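Local coordinates for XAC2610 protein (Xanthomonas axonopodis pv. citri, PDB 4QTQ) that probably acts as an immunity protein that inhibits a peptidoglycan hydrolase effector delivered by a type IV secretion system in bacterial killing, at residues I25-V30 with T77-G81; P62-E66 with Q131-V135; A69-D73 with R91-I95; P82-T86 with L150-K154; H104-W110 with S121-F127. All blocks are in the same frame, centred on the assembly; numbering follows the deposited sequence.

Contact 1: residues I25-V30 with T77-G81; sequences IGGIAV and TFYHG
Ile25 and Ile28 close a type I' turn whose tight hairpin is set against strand 78-80, with the CA of Ile25 6.6 Å from that of His80, and no backbone hydrogen bond crosses between the segments. From the hairpin side, Ile25 makes the largest contribution, its branches dividing between Phe78 and His80. CD1 lies over one face of the Phe78 ring, 4.2 Å from the centroid and 21° off the normal, a CH-pi contact displaced toward the rim; CG2 turns the other way and meets His80 CB at 3.6 Å. The opposite face of Phe78 carries Thr77 CG2. Val30 slides past this ring from the neighbouring strand, its CG1 3.8 Å from Phe78 CE1. Two sheets of the beta-sandwich meet here: the hairpin belongs to the antiparallel sheet of strands 20-25, 28-33, 52-56 and 63-65, while strand 78-80 runs in the mixed sheet between 9-11 and 94-97. His80 swings its imidazole toward the turn with CG anti to the backbone N (chi1 -176°). ND1 gives a weak, bent hydrogen bond to Ile25 O (3.2 Å, 125° at the hydrogen), and Gly26 CA lies in the ring plane at its edge. Ile28 approaches the ring obliquely, CD1 3.7 Å from His80 CE1. The stronger polar partner of His80 is Glu105, whose OE2 is hydrogen-bonded to NE2.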
# COMPACT_ATOMS: atom_id res chain seq x y z
N ILE A 25 -11.78 -13.75 -1.98
CA ILE A 25 -10.93 -13.28 -3.06
C ILE A 25 -9.76 -14.23 -3.20
O ILE A 25 -8.83 -14.21 -2.39
CB ILE A 25 -10.42 -11.84 -2.80
CG1 ILE A 25 -11.55 -10.95 -2.27
CG2 ILE A 25 -9.86 -11.22 -4.08
CD1 ILE A 25 -11.63 -10.86 -0.75
N GLY A 26 -9.81 -15.07 -4.23
CA GLY A 26 -8.74 -16.04 -4.46
C GLY A 26 -8.49 -16.96 -3.28
O GLY A 26 -7.34 -17.28 -2.96
N GLY A 27 -9.58 -17.38 -2.64
CA GLY A 27 -9.50 -18.36 -1.55
C GLY A 27 -9.17 -17.77 -0.18
O GLY A 27 -9.01 -18.52 0.78
N ILE A 28 -9.06 -16.44 -0.11
CA ILE A 28 -8.90 -15.74 1.16
C ILE A 28 -10.21 -15.02 1.43
O ILE A 28 -10.68 -14.25 0.59
CB ILE A 28 -7.75 -14.72 1.11
CG1 ILE A 28 -6.42 -15.44 0.87
CG2 ILE A 28 -7.68 -13.93 2.41
CD1 ILE A 28 -5.30 -14.53 0.39
N ALA A 29 -10.80 -15.27 2.60
CA ALA A 29 -12.07 -14.64 2.94
C ALA A 29 -11.78 -13.34 3.66
O ALA A 29 -10.93 -13.30 4.56
CB ALA A 29 -12.92 -15.55 3.81
N VAL A 30 -12.46 -12.28 3.26
CA VAL A 30 -12.29 -10.97 3.88
C VAL A 30 -13.65 -10.37 4.17
O VAL A 30 -14.53 -10.33 3.29
CB VAL A 30 -11.51 -9.98 2.98
CG1 VAL A 30 -11.24 -8.69 3.74
CG2 VAL A 30 -10.20 -10.59 2.50
N THR A 77 -12.89 -2.49 -4.73
CA THR A 77 -12.83 -2.82 -3.32
C THR A 77 -11.65 -3.72 -2.96
O THR A 77 -10.82 -3.34 -2.12
CB THR A 77 -14.16 -3.44 -2.85
OG1 THR A 77 -15.26 -2.72 -3.43
CG2 THR A 77 -14.26 -3.41 -1.33
N PHE A 78 -11.55 -4.88 -3.61
CA PHE A 78 -10.53 -5.88 -3.26
C PHE A 78 -9.66 -6.24 -4.45
O PHE A 78 -10.14 -6.40 -5.58
CB PHE A 78 -11.16 -7.17 -2.78
CG PHE A 78 -12.08 -7.01 -1.61
CD1 PHE A 78 -11.57 -6.88 -0.33
CD2 PHE A 78 -13.46 -7.03 -1.78
CE1 PHE A 78 -12.42 -6.74 0.76
CE2 PHE A 78 -14.31 -6.91 -0.70
CZ PHE A 78 -13.79 -6.76 0.58
N TYR A 79 -8.37 -6.40 -4.17
CA TYR A 79 -7.42 -6.91 -5.14
C TYR A 79 -6.52 -7.96 -4.49
O TYR A 79 -6.05 -7.80 -3.36
CB TYR A 79 -6.61 -5.75 -5.74
CG TYR A 79 -5.45 -6.18 -6.62
CD1 TYR A 79 -5.63 -6.45 -7.99
CD2 TYR A 79 -4.17 -6.30 -6.08
CE1 TYR A 79 -4.55 -6.83 -8.78
CE2 TYR A 79 -3.10 -6.67 -6.86
CZ TYR A 79 -3.28 -6.93 -8.20
OH TYR A 79 -2.18 -7.30 -8.93
N HIS A 80 -6.31 -9.05 -5.21
CA HIS A 80 -5.42 -10.11 -4.79
C HIS A 80 -4.47 -10.37 -5.94
O HIS A 80 -4.89 -10.76 -7.03
CB HIS A 80 -6.24 -11.35 -4.42
CG HIS A 80 -5.44 -12.50 -3.87
ND1 HIS A 80 -5.96 -13.77 -3.76
CD2 HIS A 80 -4.16 -12.57 -3.44
CE1 HIS A 80 -5.04 -14.57 -3.26
NE2 HIS A 80 -3.94 -13.88 -3.06
N GLY A 81 -3.19 -10.09 -5.73
CA GLY A 81 -2.19 -10.25 -6.77
C GLY A 81 -0.92 -9.50 -6.45
O GLY A 81 -0.81 -8.89 -5.38

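Contact 2: residues P62-E66 with Q131-V135; sequences PIALE and QKTLV
Ile63 and Leu65 meet Thr133 and Leu134 without any flat group: no ring, amide or carboxylate lies between the two strands, and the nearby rings are those of Phe127, touched by Ile63, and Tyr125, touched by Leu65. What touches here is branched aliphatic carbon. Ile63 and Leu134 carry the largest shares. With CG1 of Ile63 beside the backbone N and CG2 anti to it (chi1 -60°), the two arms part: CG2 reaches Leu134 CD1 at 3.8 Å and comes 3.6 Å from Thr133 OG1, whereas CD1 continues to the backbone, 3.8 Å from Thr133 CA. Ile63 and Leu134 cross at about a right angle, as do Leu65 and Leu134, so Leu134 is met by both Ile63 and Leu65. Leu65 joins with its far end, CD2 sitting 3.8 Å from Leu134 CB. No hydrogen bond links the segments, and the backbone N of Leu134 is buried with no partner in the model. Just before, Lys132 and Thr133 both face Asp128 in a G1 beta bulge as strand 133-136 begins. The strand axes are 7.4 Å apart at closest approach and run 23° from parallel. Strand 63-65 is an outermost strand of the four-stranded antiparallel sheet, and 133-136 an outermost strand of the mixed six-stranded one: two sheet edges brought together by apolar side chains in a beta-sandwich.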
# COMPACT_ATOMS: atom_id res chain seq x y z
N PRO A 62 -9.15 -16.84 11.72
CA PRO A 62 -9.37 -15.44 11.29
C PRO A 62 -8.50 -14.44 12.04
O PRO A 62 -8.27 -14.60 13.24
CB PRO A 62 -10.85 -15.21 11.62
CG PRO A 62 -11.47 -16.57 11.56
CD PRO A 62 -10.42 -17.51 12.07
N ILE A 63 -8.01 -13.42 11.33
CA ILE A 63 -7.22 -12.34 11.92
C ILE A 63 -7.96 -11.01 11.71
O ILE A 63 -8.34 -10.68 10.58
CB ILE A 63 -5.82 -12.27 11.27
CG1 ILE A 63 -5.07 -13.60 11.50
CG2 ILE A 63 -5.03 -11.10 11.83
CD1 ILE A 63 -3.86 -13.82 10.60
N ALA A 64 -8.17 -10.27 12.80
CA ALA A 64 -8.86 -8.97 12.75
C ALA A 64 -7.87 -7.81 12.71
O ALA A 64 -6.97 -7.73 13.54
CB ALA A 64 -9.80 -8.83 13.94
N LEU A 65 -8.04 -6.91 11.76
CA LEU A 65 -7.25 -5.70 11.69
C LEU A 65 -8.13 -4.55 12.11
O LEU A 65 -9.32 -4.54 11.76
CB LEU A 65 -6.74 -5.46 10.28
CG LEU A 65 -5.92 -6.58 9.66
CD1 LEU A 65 -5.63 -6.22 8.22
CD2 LEU A 65 -4.64 -6.80 10.43
N GLU A 66 -7.56 -3.60 12.85
CA GLU A 66 -8.27 -2.40 13.27
C GLU A 66 -7.54 -1.14 12.77
O GLU A 66 -6.84 -0.48 13.55
CB GLU A 66 -8.42 -2.37 14.78
CG GLU A 66 -9.34 -3.45 15.35
CD GLU A 66 -8.61 -4.67 15.88
OE1 GLU A 66 -7.36 -4.78 15.73
OE2 GLU A 66 -9.29 -5.54 16.48
N GLN A 131 4.11 -15.55 14.85
CA GLN A 131 2.95 -15.19 15.65
C GLN A 131 1.62 -15.72 15.13
O GLN A 131 0.63 -15.73 15.86
CB GLN A 131 2.87 -13.67 15.77
CG GLN A 131 4.07 -13.04 16.46
CD GLN A 131 4.04 -11.53 16.43
OE1 GLN A 131 5.04 -10.89 16.13
NE2 GLN A 131 2.88 -10.94 16.73
N LYS A 132 1.60 -16.17 13.88
CA LYS A 132 0.35 -16.47 13.18
C LYS A 132 -0.56 -15.27 13.24
O LYS A 132 -1.73 -15.36 13.64
CB LYS A 132 -0.38 -17.70 13.75
CG LYS A 132 0.36 -19.01 13.52
CD LYS A 132 0.30 -19.46 12.07
CE LYS A 132 1.48 -20.36 11.77
NZ LYS A 132 1.59 -20.75 10.34
N THR A 133 -0.02 -14.12 12.85
CA THR A 133 -0.85 -12.95 12.72
C THR A 133 -0.27 -11.95 11.73
O THR A 133 0.80 -12.16 11.16
CB THR A 133 -1.09 -12.29 14.07
OG1 THR A 133 -2.17 -11.35 13.95
CG2 THR A 133 0.17 -11.58 14.58
N LEU A 134 -1.00 -10.86 11.56
CA LEU A 134 -0.64 -9.79 10.66
C LEU A 134 -0.19 -8.66 11.56
O LEU A 134 -0.91 -8.30 12.47
CB LEU A 134 -1.86 -9.37 9.84
CG LEU A 134 -2.19 -10.33 8.70
CD1 LEU A 134 -3.67 -10.30 8.34
CD2 LEU A 134 -1.32 -10.00 7.50
N VAL A 135 0.99 -8.11 11.28
CA VAL A 135 1.63 -7.11 12.13
C VAL A 135 1.73 -5.79 11.38
O VAL A 135 2.28 -5.73 10.28
CB VAL A 135 3.02 -7.62 12.58
CG1 VAL A 135 3.74 -6.59 13.45
CG2 VAL A 135 2.87 -8.93 13.35

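Contact 3: residues A69-D73 with R91-I95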
# COMPACT_ATOMS: atom_id res chain seq x y z
N ALA A 69 -8.49 4.34 10.04
CA ALA A 69 -9.65 4.62 9.20
C ALA A 69 -9.64 3.67 8.01
O ALA A 69 -8.65 2.98 7.78
CB ALA A 69 -9.66 6.08 8.75
N LEU A 70 -10.75 3.62 7.28
CA LEU A 70 -10.89 2.77 6.09
C LEU A 70 -11.72 3.49 5.02
O LEU A 70 -12.86 3.93 5.29
CB LEU A 70 -11.55 1.43 6.46
CG LEU A 70 -11.76 0.43 5.30
CD1 LEU A 70 -10.45 -0.08 4.74
CD2 LEU A 70 -12.63 -0.75 5.73
N TYR A 71 -11.14 3.61 3.83
CA TYR A 71 -11.82 4.13 2.66
C TYR A 71 -12.28 2.95 1.84
O TYR A 71 -11.46 2.25 1.25
CB TYR A 71 -10.89 5.02 1.84
CG TYR A 71 -10.60 6.34 2.49
CD1 TYR A 71 -9.60 6.45 3.46
CD2 TYR A 71 -11.31 7.48 2.15
CE1 TYR A 71 -9.34 7.66 4.08
CE2 TYR A 71 -11.05 8.70 2.76
CZ TYR A 71 -10.07 8.78 3.72
OH TYR A 71 -9.81 10.00 4.33
N VAL A 72 -13.60 2.76 1.81
CA VAL A 72 -14.25 1.65 1.11
C VAL A 72 -14.78 2.13 -0.25
O VAL A 72 -15.78 2.84 -0.34
CB VAL A 72 -15.44 1.10 1.94
CG1 VAL A 72 -16.13 -0.05 1.23
CG2 VAL A 72 -14.95 0.66 3.32
N ASP A 73 -14.08 1.73 -1.31
CA ASP A 73 -14.47 2.08 -2.66
C ASP A 73 -15.27 0.91 -3.21
O ASP A 73 -14.72 -0.16 -3.52
CB ASP A 73 -13.23 2.36 -3.51
CG ASP A 73 -13.56 2.81 -4.92
OD1 ASP A 73 -14.73 2.72 -5.36
OD2 ASP A 73 -12.61 3.25 -5.61
N ARG A 91 -6.24 1.62 -7.88
CA ARG A 91 -6.29 1.89 -6.46
C ARG A 91 -7.41 1.02 -5.93
O ARG A 91 -8.51 1.02 -6.48
CB ARG A 91 -6.59 3.36 -6.23
CG ARG A 91 -6.82 3.77 -4.78
CD ARG A 91 -7.40 5.17 -4.69
NE ARG A 91 -8.68 5.29 -5.40
CZ ARG A 91 -9.35 6.43 -5.58
NH1 ARG A 91 -8.88 7.58 -5.10
NH2 ARG A 91 -10.50 6.41 -6.24
N HIS A 92 -7.13 0.25 -4.89
CA HIS A 92 -8.14 -0.60 -4.25
C HIS A 92 -8.14 -0.28 -2.77
O HIS A 92 -7.14 0.18 -2.25
CB HIS A 92 -7.83 -2.08 -4.46
CG HIS A 92 -8.15 -2.57 -5.84
ND1 HIS A 92 -7.29 -2.40 -6.91
CD2 HIS A 92 -9.22 -3.24 -6.33
CE1 HIS A 92 -7.82 -2.93 -7.99
NE2 HIS A 92 -8.99 -3.45 -7.67
N SER A 93 -9.27 -0.54 -2.11
CA SER A 93 -9.37 -0.33 -0.65
C SER A 93 -8.58 -1.36 0.17
O SER A 93 -7.95 -1.02 1.18
CB SER A 93 -10.84 -0.35 -0.21
OG SER A 93 -11.56 0.71 -0.79
N ILE A 94 -8.62 -2.63 -0.25
CA ILE A 94 -8.04 -3.73 0.53
C ILE A 94 -7.32 -4.67 -0.42
O ILE A 94 -7.95 -5.27 -1.29
CB ILE A 94 -9.12 -4.50 1.31
CG1 ILE A 94 -9.72 -3.62 2.41
CG2 ILE A 94 -8.55 -5.79 1.91
CD1 ILE A 94 -11.00 -4.16 3.00
N ILE A 95 -6.00 -4.78 -0.23
CA ILE A 95 -5.08 -5.51 -1.14
C ILE A 95 -4.35 -6.67 -0.41
O ILE A 95 -3.70 -6.47 0.62
CB ILE A 95 -4.04 -4.53 -1.71
CG1 ILE A 95 -4.72 -3.48 -2.60
CG2 ILE A 95 -2.91 -5.26 -2.46
CD1 ILE A 95 -4.14 -2.09 -2.45
O HOH W 1 -9.90 3.22 -5.15
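Ser93 OG is gripped from two sides by the backbone of strand 70-73: it donates to Tyr71 O at 2.6 Å and accepts from Asp73 N at 2.8 Å, the latter nearly straight at 161°. The hydroxyl bridges the carbonyl and amide on either side of Val72, whose own side chain points away. OG reaches this position beside the backbone N of Ser93, anti to its carbonyl carbon (chi1 -64°). Its approach to Tyr71 O is tilted 17° from the carbonyl plane. Asp73 CB packs against the hydroxyl oxygen. The carboxylate and the Arg91 guanidinium stand steeply to one another, and Asp73 OD2 and Arg91 NH2 form only a long salt bridge of 3.9 Å, with Arg91 poorly ordered. A water bound to OD2 at 2.7 Å gives a weak hydrogen bond to Arg91 O, while OD1 of Asp73 is taken by the amide of Asn75. At the other end Leu70 CD1 loosely meets Ile94 CG1 at 4.3 Å. Strand 70-73 borders the small sheet with 44-47, and 94-97 lies in the mixed sheet, so this serine ties an edge strand of one sheet to the start of a strand in another, within the beta-sandwich.

Contact 4: residues P82-T86 with L150-K154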
# COMPACT_ATOMS: atom_id res chain seq x y z
N PRO A 82 0.04 -9.53 -7.39
CA PRO A 82 1.31 -8.86 -7.14
C PRO A 82 1.22 -7.34 -7.34
O PRO A 82 0.29 -6.84 -8.01
CB PRO A 82 2.25 -9.50 -8.17
CG PRO A 82 1.37 -10.13 -9.22
CD PRO A 82 -0.06 -10.03 -8.77
N LEU A 83 2.16 -6.61 -6.74
CA LEU A 83 2.31 -5.18 -6.97
C LEU A 83 3.35 -4.92 -8.08
O LEU A 83 4.44 -4.40 -7.83
CB LEU A 83 2.69 -4.46 -5.67
CG LEU A 83 1.72 -4.62 -4.48
CD1 LEU A 83 2.28 -3.94 -3.23
CD2 LEU A 83 0.33 -4.09 -4.82
N ASP A 84 2.99 -5.31 -9.30
CA ASP A 84 3.82 -5.06 -10.47
C ASP A 84 3.70 -3.60 -10.90
O ASP A 84 2.59 -3.07 -10.99
CB ASP A 84 3.40 -5.93 -11.65
CG ASP A 84 3.59 -7.40 -11.41
OD1 ASP A 84 4.52 -7.77 -10.68
OD2 ASP A 84 2.80 -8.20 -11.97
N ASP A 85 4.84 -2.97 -11.18
CA ASP A 85 4.87 -1.60 -11.71
C ASP A 85 4.16 -1.59 -13.06
O ASP A 85 3.50 -0.61 -13.43
CB ASP A 85 6.32 -1.09 -11.84
CG ASP A 85 6.42 0.44 -11.78
OD1 ASP A 85 6.01 1.10 -12.76
OD2 ASP A 85 6.93 0.96 -10.77
N THR A 86 4.29 -2.70 -13.79
CA THR A 86 3.53 -2.92 -15.01
C THR A 86 2.03 -3.06 -14.69
O THR A 86 1.27 -2.12 -14.93
CB THR A 86 4.06 -4.15 -15.78
OG1 THR A 86 4.13 -5.29 -14.92
CG2 THR A 86 5.46 -3.86 -16.33
N LEU A 150 0.57 3.72 -3.96
CA LEU A 150 1.18 2.52 -3.42
C LEU A 150 2.41 2.12 -4.23
O LEU A 150 2.43 2.20 -5.46
CB LEU A 150 0.17 1.38 -3.40
CG LEU A 150 0.56 0.08 -2.69
CD1 LEU A 150 0.98 0.34 -1.25
CD2 LEU A 150 -0.61 -0.89 -2.71
N PHE A 151 3.45 1.71 -3.50
CA PHE A 151 4.70 1.22 -4.08
C PHE A 151 4.51 -0.05 -4.92
O PHE A 151 3.48 -0.73 -4.82
CB PHE A 151 5.75 0.98 -2.97
CG PHE A 151 5.22 0.22 -1.78
CD1 PHE A 151 5.05 -1.15 -1.82
CD2 PHE A 151 4.90 0.90 -0.60
CE1 PHE A 151 4.57 -1.84 -0.72
CE2 PHE A 151 4.41 0.22 0.50
CZ PHE A 151 4.25 -1.16 0.44
N SER A 152 5.50 -0.33 -5.76
CA SER A 152 5.55 -1.56 -6.56
C SER A 152 6.62 -2.46 -5.96
O SER A 152 7.58 -1.96 -5.40
CB SER A 152 5.91 -1.25 -8.01
OG SER A 152 5.20 -0.11 -8.47
N VAL A 153 6.45 -3.77 -6.07
CA VAL A 153 7.43 -4.71 -5.53
C VAL A 153 8.09 -5.49 -6.67
O VAL A 153 7.41 -5.95 -7.59
CB VAL A 153 6.79 -5.68 -4.52
CG1 VAL A 153 7.85 -6.62 -3.94
CG2 VAL A 153 6.11 -4.92 -3.39
N LYS A 154 9.42 -5.61 -6.59
CA LYS A 154 10.21 -6.40 -7.55
C LYS A 154 11.31 -7.11 -6.76
O LYS A 154 12.27 -6.48 -6.34
CB LYS A 154 10.84 -5.49 -8.61
CG LYS A 154 11.67 -6.20 -9.66
CD LYS A 154 12.70 -5.27 -10.30
CE LYS A 154 13.65 -6.02 -11.23
NZ LYS A 154 12.93 -6.63 -12.38
O HOH W 2 7.47 -4.33 -10.17
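Leu83 is the bump of this contact: its side chain drops into a hollow walled by Leu150, Phe151 and Val153, and it buries the most surface here. The two methyls split between the walls. CD2 meets Leu150 CD2 at 3.9 Å, the two side chains crossing at about a right angle, while CD1 rests in the notch formed by Phe151 CE1 and Val153 CG2, 4.0 Å from each. Phe151 turns toward this pocket because its CG sits between the backbone N and the carbonyl carbon (chi1 47°), and Leu150 CD1 covers one face of its ring, over the centre. Behind the apolar plug, Val153 N donates to Leu83 O at 2.7 Å, in the carbonyl plane. Asp85 bends over Ser152, bringing OD2 within 3.1 Å of OG, though Asp85 is poorly ordered and the hydroxyl proton has another acceptor in reach. A water bridges Asp85 N, at 3.1 Å, and Val153 O. Strand 152-154 is an outermost strand of its antiparallel sheet. The greasy inner end and hydrated outer end suggest that the leucine and the Leu83 O bond do most of the holding, while the Asp85 end is probably looser.

Contact 5: residues H104-W110 with S121-F127. With CA (calcium ion), chain B.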
# COMPACT_ATOMS: atom_id res chain seq x y z
N HIS A 104 3.67 -16.03 1.81
CA HIS A 104 2.39 -15.77 2.45
C HIS A 104 1.91 -14.35 2.21
O HIS A 104 2.66 -13.39 2.39
CB HIS A 104 2.47 -16.00 3.95
CG HIS A 104 1.13 -16.21 4.57
ND1 HIS A 104 0.30 -15.16 4.90
CD2 HIS A 104 0.44 -17.34 4.84
CE1 HIS A 104 -0.83 -15.63 5.40
NE2 HIS A 104 -0.77 -16.95 5.37
N GLU A 105 0.64 -14.21 1.82
CA GLU A 105 0.11 -12.90 1.52
C GLU A 105 0.10 -12.02 2.76
O GLU A 105 -0.12 -12.48 3.89
CB GLU A 105 -1.31 -12.94 0.95
CG GLU A 105 -1.40 -13.30 -0.51
CD GLU A 105 -1.57 -14.78 -0.70
OE1 GLU A 105 -1.19 -15.55 0.22
OE2 GLU A 105 -2.10 -15.17 -1.76
N ASP A 106 0.39 -10.75 2.50
CA ASP A 106 0.29 -9.69 3.47
C ASP A 106 -0.91 -8.84 3.08
O ASP A 106 -1.58 -9.11 2.09
CB ASP A 106 1.59 -8.89 3.43
CG ASP A 106 2.81 -9.79 3.52
OD1 ASP A 106 2.93 -10.54 4.53
OD2 ASP A 106 3.65 -9.77 2.59
N VAL A 107 -1.19 -7.79 3.86
CA VAL A 107 -2.40 -7.02 3.66
C VAL A 107 -2.10 -5.52 3.66
O VAL A 107 -1.31 -5.02 4.48
CB VAL A 107 -3.48 -7.36 4.72
CG1 VAL A 107 -4.75 -6.54 4.50
CG2 VAL A 107 -3.79 -8.84 4.69
N VAL A 108 -2.71 -4.83 2.70
CA VAL A 108 -2.55 -3.40 2.54
C VAL A 108 -3.94 -2.77 2.52
O VAL A 108 -4.83 -3.21 1.79
CB VAL A 108 -1.81 -3.04 1.23
CG1 VAL A 108 -1.69 -1.53 1.07
CG2 VAL A 108 -0.44 -3.70 1.18
N VAL A 109 -4.12 -1.75 3.34
CA VAL A 109 -5.42 -1.15 3.53
C VAL A 109 -5.36 0.35 3.23
O VAL A 109 -4.45 1.05 3.70
CB VAL A 109 -5.89 -1.44 4.97
CG1 VAL A 109 -7.10 -0.61 5.33
CG2 VAL A 109 -6.20 -2.93 5.13
N TRP A 110 -6.30 0.84 2.43
CA TRP A 110 -6.40 2.27 2.14
C TRP A 110 -6.99 2.93 3.37
O TRP A 110 -8.20 2.88 3.58
CB TRP A 110 -7.24 2.53 0.89
CG TRP A 110 -7.48 4.00 0.60
CD1 TRP A 110 -6.85 5.07 1.19
CD2 TRP A 110 -8.40 4.56 -0.35
NE1 TRP A 110 -7.35 6.25 0.69
CE2 TRP A 110 -8.29 5.97 -0.27
CE3 TRP A 110 -9.33 4.00 -1.25
CZ2 TRP A 110 -9.06 6.82 -1.05
CZ3 TRP A 110 -10.09 4.85 -2.02
CH2 TRP A 110 -9.96 6.25 -1.91
N SER A 121 -3.14 7.12 1.15
CA SER A 121 -2.05 6.52 1.91
C SER A 121 -2.59 5.27 2.58
O SER A 121 -3.80 5.13 2.78
CB SER A 121 -1.54 7.49 2.96
OG SER A 121 -2.59 7.87 3.83
N TYR A 122 -1.66 4.39 2.93
CA TYR A 122 -1.98 3.01 3.28
C TYR A 122 -1.36 2.53 4.58
O TYR A 122 -0.28 2.99 4.99
CB TYR A 122 -1.51 2.08 2.15
CG TYR A 122 -2.14 2.41 0.81
CD1 TYR A 122 -1.60 3.40 -0.00
CD2 TYR A 122 -3.29 1.76 0.38
CE1 TYR A 122 -2.18 3.72 -1.22
CE2 TYR A 122 -3.88 2.07 -0.84
CZ TYR A 122 -3.32 3.06 -1.63
OH TYR A 122 -3.89 3.38 -2.84
N SER A 123 -2.05 1.57 5.20
CA SER A 123 -1.56 0.83 6.33
C SER A 123 -1.16 -0.52 5.78
O SER A 123 -1.95 -1.19 5.11
CB SER A 123 -2.64 0.67 7.41
OG SER A 123 -3.02 1.93 7.98
N VAL A 124 0.09 -0.91 6.05
CA VAL A 124 0.65 -2.17 5.58
C VAL A 124 0.83 -3.12 6.77
O VAL A 124 1.38 -2.74 7.81
CB VAL A 124 1.99 -1.93 4.85
CG1 VAL A 124 2.63 -3.23 4.41
CG2 VAL A 124 1.76 -1.02 3.66
N TYR A 125 0.34 -4.36 6.60
CA TYR A 125 0.46 -5.42 7.60
C TYR A 125 1.13 -6.67 6.99
O TYR A 125 0.59 -7.27 6.04
CB TYR A 125 -0.91 -5.82 8.15
CG TYR A 125 -1.79 -4.67 8.62
CD1 TYR A 125 -2.43 -3.85 7.71
CD2 TYR A 125 -1.97 -4.41 9.97
CE1 TYR A 125 -3.22 -2.79 8.11
CE2 TYR A 125 -2.76 -3.34 10.40
CZ TYR A 125 -3.38 -2.54 9.46
OH TYR A 125 -4.18 -1.50 9.83
N LEU A 126 2.29 -7.05 7.53
CA LEU A 126 2.97 -8.26 7.10
C LEU A 126 2.53 -9.46 7.94
O LEU A 126 2.40 -9.37 9.16
CB LEU A 126 4.49 -8.09 7.20
CG LEU A 126 5.14 -7.01 6.33
CD1 LEU A 126 6.64 -7.06 6.49
CD2 LEU A 126 4.77 -7.18 4.86
N PHE A 127 2.30 -10.59 7.28
CA PHE A 127 2.02 -11.80 8.00
C PHE A 127 3.29 -12.24 8.73
O PHE A 127 4.34 -12.40 8.11
CB PHE A 127 1.54 -12.91 7.07
CG PHE A 127 1.03 -14.10 7.81
CD1 PHE A 127 -0.19 -14.05 8.46
CD2 PHE A 127 1.78 -15.27 7.88
CE1 PHE A 127 -0.67 -15.14 9.16
CE2 PHE A 127 1.31 -16.37 8.57
CZ PHE A 127 0.08 -16.31 9.21
CA CA B . 4.47 -12.16 3.26
O HOH W 3 4.74 -12.68 5.50
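His104 and Phe127 lie face to face, ring centroids 3.7 Å apart and planes at 20°, with His104 CE1 over the centre of the phenyl ring. Both rings swing out with CG anti to the backbone N (chi1 -160° and -171°), and the imidazole is tied by its own ND1, which donates to Glu105 O at 2.9 Å. Beside this stack Asp106 turns the other way, toward the calcium ion: OD1 and OD2 each bind it at 2.6 Å, and His104 O binds at 2.4 Å. Asp106 OD2 also accepts a hydrogen bond from Ile99 N. Phe127 N donates to OD1 on its anti side, slightly out of the carboxylate plane, so one oxygen serves metal and strand together. Leu126 CD2 leans on the carboxylate carbon of Asp106. Asp98, Asn100, Asp102 and a water complete the seven ligand atoms, resembling the Dx[D/N]xDG spacing of EF-hand-like and integrin-type propeller calcium loops. Beyond the metal the strands pair antiparallel, Val107 with Tyr125 and Val109 with Ser123 hydrogen-bonded, Val108 with Val124 and Trp110 with Tyr122 not. On the Val108 side the Tyr122 ring lies across Val108 CG1 and, obliquely, Trp110. This hairpin sits inside the mixed sheet, strand 94-97 flanking 106-112 and strand 133-136 flanking 121-128; Val107 and Tyr125 pack on Leu65 of strand 63-65, while Leu126 and Val124 meet Leu140 of helix 138-143.

In the fold
Contact 5 lies nearest the chain centre, about 6 Å from it, and each of the others touches it, their centres 11 to 13 Å away. Contact 3 joins it through Ser93 O and Trp110 N, 2.8 Å apart, and contact 2 through Val135 N and Leu126 O, also 2.8 Å. Contact 1 touches it at His80 NE2 and Glu105 OE2, 2.6 Å apart. Strand 78-80 of contact 1 and strand 94-97 of contact 3 are neighbours in the mixed sheet, with Thr77 O 3.0 Å from Ile94 N. Contact 4 adjoins contact 1 in sequence and packs Leu150 on Ile95 and Val108. The Leu134 side chain of contact 2 lies about 7 Å from the calcium ion.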